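PDB 2DUR: vesicular integral-membrane protein VIP36, which binds high-mannose glycans in a calcium-dependent way through its lumenal lectin domain and takes part in transporting and sorting glycoproteins in the early secretory pathway. Local coordinates for residues N79-R91 with F106-N118. Sequence-based numbering, arbitrary orientation.
Sequences NLHGDGIALWYTR and FHGLAIFLDTYPN. With CA (calcium ion), chain E; MAN (alpha-D-mannopyranose), chain C.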
# COMPACT_ATOMS: atom_id res chain seq x y z
N ASN A 79 12.49 9.06 -18.69
CA ASN A 79 12.03 9.03 -17.29
C ASN A 79 10.69 9.76 -17.06
O ASN A 79 10.31 10.03 -15.93
CB ASN A 79 13.17 9.43 -16.31
CG ASN A 79 13.11 10.90 -15.79
OD1 ASN A 79 13.53 11.17 -14.65
ND2 ASN A 79 12.65 11.84 -16.63
N LEU A 80 9.95 10.01 -18.15
CA LEU A 80 8.72 10.82 -18.09
C LEU A 80 7.47 10.01 -17.76
O LEU A 80 6.57 9.84 -18.59
CB LEU A 80 8.56 11.62 -19.39
CG LEU A 80 9.72 12.56 -19.76
CD1 LEU A 80 9.41 13.21 -21.09
CD2 LEU A 80 9.95 13.65 -18.69
N HIS A 81 7.42 9.54 -16.51
CA HIS A 81 6.27 8.80 -16.02
C HIS A 81 6.16 9.03 -14.53
O HIS A 81 7.10 9.49 -13.90
CB HIS A 81 6.45 7.28 -16.28
CG HIS A 81 7.67 6.71 -15.63
ND1 HIS A 81 8.84 6.48 -16.32
CD2 HIS A 81 7.93 6.39 -14.34
CE1 HIS A 81 9.76 6.02 -15.49
NE2 HIS A 81 9.24 5.97 -14.28
N GLY A 82 5.02 8.70 -13.98
CA GLY A 82 4.76 8.86 -12.53
C GLY A 82 3.27 8.73 -12.22
O GLY A 82 2.45 8.51 -13.12
N ASP A 83 2.88 8.86 -10.94
CA ASP A 83 3.81 9.11 -9.83
C ASP A 83 4.04 7.89 -8.94
O ASP A 83 5.05 7.83 -8.22
CB ASP A 83 3.25 10.26 -8.99
CG ASP A 83 3.61 11.62 -9.58
OD1 ASP A 83 2.75 12.24 -10.27
OD2 ASP A 83 4.78 12.02 -9.41
N GLY A 84 3.08 6.96 -8.96
CA GLY A 84 3.17 5.74 -8.15
C GLY A 84 1.90 5.33 -7.43
O GLY A 84 0.84 5.94 -7.59
N ILE A 85 2.03 4.29 -6.62
CA ILE A 85 0.95 3.70 -5.86
C ILE A 85 1.25 3.84 -4.37
O ILE A 85 2.42 3.74 -3.98
CB ILE A 85 0.81 2.17 -6.21
CG1 ILE A 85 0.24 2.00 -7.63
CG2 ILE A 85 -0.05 1.43 -5.16
CD1 ILE A 85 0.29 0.52 -8.13
N ALA A 86 0.21 4.03 -3.56
CA ALA A 86 0.32 3.89 -2.08
C ALA A 86 -0.63 2.80 -1.62
O ALA A 86 -1.75 2.69 -2.11
CB ALA A 86 -0.03 5.20 -1.38
N LEU A 87 -0.16 1.97 -0.68
CA LEU A 87 -0.97 0.98 0.01
C LEU A 87 -1.14 1.49 1.42
O LEU A 87 -0.18 1.96 2.01
CB LEU A 87 -0.24 -0.36 0.05
CG LEU A 87 0.12 -0.88 -1.34
CD1 LEU A 87 0.95 -2.16 -1.23
CD2 LEU A 87 -1.15 -1.12 -2.18
N TRP A 88 -2.35 1.35 1.97
CA TRP A 88 -2.71 1.97 3.20
C TRP A 88 -3.25 0.99 4.21
O TRP A 88 -4.01 0.07 3.87
CB TRP A 88 -3.80 3.02 2.94
CG TRP A 88 -3.39 4.07 1.98
CD1 TRP A 88 -3.72 4.15 0.66
CD2 TRP A 88 -2.56 5.20 2.27
NE1 TRP A 88 -3.14 5.27 0.09
CE2 TRP A 88 -2.46 5.95 1.07
CE3 TRP A 88 -1.92 5.68 3.44
CZ2 TRP A 88 -1.70 7.13 0.99
CZ3 TRP A 88 -1.20 6.89 3.37
CH2 TRP A 88 -1.10 7.61 2.15
N TYR A 89 -2.89 1.23 5.46
CA TYR A 89 -3.60 0.65 6.61
C TYR A 89 -3.81 1.81 7.58
O TYR A 89 -2.90 2.19 8.33
CB TYR A 89 -2.79 -0.50 7.20
CG TYR A 89 -3.39 -1.08 8.45
CD1 TYR A 89 -4.48 -1.93 8.38
CD2 TYR A 89 -2.87 -0.76 9.72
CE1 TYR A 89 -5.06 -2.47 9.53
CE2 TYR A 89 -3.44 -1.30 10.90
CZ TYR A 89 -4.52 -2.17 10.78
OH TYR A 89 -5.08 -2.70 11.94
N THR A 90 -4.99 2.43 7.49
CA THR A 90 -5.18 3.74 8.11
C THR A 90 -6.51 3.90 8.83
O THR A 90 -7.49 3.21 8.55
CB THR A 90 -5.05 4.90 7.09
OG1 THR A 90 -5.98 4.73 6.01
CG2 THR A 90 -3.62 5.00 6.54
N ARG A 91 -6.53 4.86 9.74
CA ARG A 91 -7.73 5.18 10.50
C ARG A 91 -8.88 5.59 9.60
O ARG A 91 -10.03 5.16 9.81
CB ARG A 91 -7.43 6.32 11.46
CG ARG A 91 -8.54 6.54 12.48
CD ARG A 91 -8.28 7.84 13.23
NE ARG A 91 -8.49 9.00 12.37
CZ ARG A 91 -8.28 10.26 12.75
NH1 ARG A 91 -7.79 10.56 13.96
NH2 ARG A 91 -8.53 11.24 11.88
N PHE A 106 -2.11 11.51 7.59
CA PHE A 106 -2.92 10.31 7.87
C PHE A 106 -2.51 9.67 9.20
O PHE A 106 -1.49 10.05 9.82
CB PHE A 106 -2.77 9.30 6.71
CG PHE A 106 -1.34 8.93 6.42
CD1 PHE A 106 -0.74 7.84 7.07
CD2 PHE A 106 -0.57 9.67 5.51
CE1 PHE A 106 0.60 7.52 6.82
CE2 PHE A 106 0.76 9.36 5.25
CZ PHE A 106 1.35 8.28 5.89
N HIS A 107 -3.30 8.68 9.64
CA HIS A 107 -3.03 7.94 10.87
C HIS A 107 -2.88 6.48 10.48
O HIS A 107 -3.84 5.88 9.99
CB HIS A 107 -4.18 8.08 11.88
CG HIS A 107 -4.47 9.51 12.22
ND1 HIS A 107 -4.14 10.08 13.43
CD2 HIS A 107 -5.04 10.48 11.49
CE1 HIS A 107 -4.50 11.36 13.42
NE2 HIS A 107 -5.05 11.62 12.25
N GLY A 108 -1.69 5.92 10.72
CA GLY A 108 -1.41 4.52 10.37
C GLY A 108 -0.20 4.35 9.49
O GLY A 108 0.78 5.09 9.61
N LEU A 109 -0.30 3.36 8.60
CA LEU A 109 0.83 2.87 7.82
C LEU A 109 0.61 3.14 6.34
O LEU A 109 -0.50 2.94 5.84
CB LEU A 109 0.95 1.36 8.03
CG LEU A 109 1.94 0.63 7.14
CD1 LEU A 109 3.38 1.06 7.46
CD2 LEU A 109 1.74 -0.89 7.29
N ALA A 110 1.65 3.64 5.69
CA ALA A 110 1.70 3.74 4.22
C ALA A 110 2.88 2.97 3.69
O ALA A 110 3.96 2.98 4.29
CB ALA A 110 1.84 5.21 3.79
N ILE A 111 2.66 2.27 2.57
CA ILE A 111 3.73 1.71 1.79
C ILE A 111 3.64 2.42 0.43
O ILE A 111 2.64 2.31 -0.29
CB ILE A 111 3.62 0.17 1.63
CG1 ILE A 111 3.41 -0.51 3.01
CG2 ILE A 111 4.85 -0.38 0.87
CD1 ILE A 111 1.96 -0.76 3.37
N PHE A 112 4.70 3.15 0.08
CA PHE A 112 4.70 3.92 -1.17
C PHE A 112 5.53 3.20 -2.21
O PHE A 112 6.65 2.81 -1.92
CB PHE A 112 5.36 5.28 -0.93
CG PHE A 112 4.70 6.12 0.12
CD1 PHE A 112 3.31 6.31 0.13
CD2 PHE A 112 5.47 6.69 1.12
CE1 PHE A 112 2.70 7.12 1.10
CE2 PHE A 112 4.89 7.53 2.07
CZ PHE A 112 3.51 7.71 2.08
N LEU A 113 5.02 3.12 -3.43
CA LEU A 113 5.77 2.58 -4.58
C LEU A 113 5.92 3.80 -5.51
O LEU A 113 5.02 4.10 -6.32
CB LEU A 113 4.96 1.47 -5.25
CG LEU A 113 4.89 0.13 -4.50
CD1 LEU A 113 3.90 0.23 -3.37
CD2 LEU A 113 4.45 -0.97 -5.46
N ASP A 114 7.02 4.52 -5.33
CA ASP A 114 7.22 5.84 -5.96
C ASP A 114 8.07 5.65 -7.22
O ASP A 114 9.18 5.15 -7.13
CB ASP A 114 7.94 6.75 -4.93
CG ASP A 114 8.09 8.19 -5.40
OD1 ASP A 114 8.43 9.08 -4.56
OD2 ASP A 114 7.87 8.46 -6.60
N THR A 115 7.56 6.05 -8.38
CA THR A 115 8.23 5.81 -9.65
C THR A 115 8.94 7.02 -10.25
O THR A 115 9.57 6.92 -11.28
CB THR A 115 7.24 5.32 -10.71
OG1 THR A 115 6.25 6.32 -10.90
CG2 THR A 115 6.54 4.00 -10.30
N TYR A 116 8.81 8.19 -9.61
CA TYR A 116 9.38 9.41 -10.18
C TYR A 116 10.20 10.19 -9.14
O TYR A 116 9.64 10.57 -8.11
CB TYR A 116 8.25 10.32 -10.71
CG TYR A 116 8.78 11.61 -11.25
CD1 TYR A 116 9.61 11.63 -12.38
CD2 TYR A 116 8.46 12.83 -10.64
CE1 TYR A 116 10.10 12.82 -12.88
CE2 TYR A 116 8.95 14.03 -11.14
CZ TYR A 116 9.78 14.01 -12.25
OH TYR A 116 10.28 15.19 -12.76
N PRO A 117 11.51 10.43 -9.40
CA PRO A 117 12.28 11.21 -8.41
C PRO A 117 11.99 12.70 -8.50
O PRO A 117 12.51 13.39 -9.38
CB PRO A 117 13.75 10.92 -8.78
CG PRO A 117 13.72 10.49 -10.23
CD PRO A 117 12.34 9.98 -10.54
N ASN A 118 11.13 13.19 -7.59
CA ASN A 118 10.84 14.62 -7.53
C ASN A 118 12.03 15.40 -6.98
O ASN A 118 12.22 16.58 -7.27
CB ASN A 118 9.65 14.86 -6.63
CG ASN A 118 8.37 14.33 -7.21
OD1 ASN A 118 8.05 13.14 -7.05
ND2 ASN A 118 7.63 15.19 -7.88
CA CA E . 8.21 10.91 -6.26
C1 MAN C . 3.62 17.86 -11.38
C2 MAN C . 3.32 17.84 -9.88
C3 MAN C . 4.24 16.85 -9.15
C4 MAN C . 4.24 15.47 -9.84
C5 MAN C . 4.69 15.69 -11.27
C6 MAN C . 4.81 14.38 -12.04
O1 MAN C . 4.78 18.63 -11.64
O2 MAN C . 1.98 17.45 -9.69
O3 MAN C . 3.85 16.74 -7.79
O4 MAN C . 5.10 14.55 -9.20
O5 MAN C . 3.71 16.53 -11.88
O6 MAN C . 3.53 13.81 -12.24
O HOH W 1 10.46 8.61 -13.51
O HOH W 2 11.10 4.82 -12.72
O HOH W 3 6.19 10.58 -7.58
O HOH W 4 6.95 11.82 -4.38
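Asp83 and Asn118 meet at the mannose, where the loop ends of two antiparallel strands build the sugar and calcium sites of this L-type lectin domain. The Asp83 carboxylate takes the sugar's O6 hydroxyl on OD1 and its O4 hydroxyl on OD2, each at 2.6 Å, while Asn118 ND2 donates to the same O4 along a nearly straight bond (172°). Asn118 thus works with both ends of its amide, because OD1 binds the calcium ion at 2.4 Å. Asp114 grips the ion with both carboxylate oxygens, its CG turned anti to the backbone N (chi1 -174°); its OD2 also accepts from Tyr116 N, closing an Asx turn, and Tyr116 O is itself a calcium ligand. One calcium-bound water donates to Asp83 O and OD2, linking the ion to the residue that holds the sugar, and Asp145 completes the coordination. Asp83, which follows a cis peptide bond, also accepts from Thr115 N on its carbonyl O, the donor lying above the carbonyl plane. Thr115 O receives two waters and a weak bond from His81 NE2 (3.2 Å).

Along strands 84-90 and 109-114, paired backbone bonds join Ile85 to Leu113, Leu87 to Ile111 and Tyr89 to Leu109, before Arg91 N reaches His107 O at 2.9 Å. The Arg91 guanidinium lies flat on the His107 ring, planes 18° apart. Trp88 drives its CZ3 edge over the centre of the Phe106 face in a T-shaped pair, and the same CZ3 lies 3.5 Å from Ala110 CB; its NE1 is satisfied by Ser208 OG.

Both strands lie inside the seven-stranded sheet, 84-90 next to strand 204-211 and 109-114 next to strand 128-135, while Leu87 and Leu113 pack against strands 64-73 and 165-172, and Ile111 against 165-172, of the sandwich's other sheet.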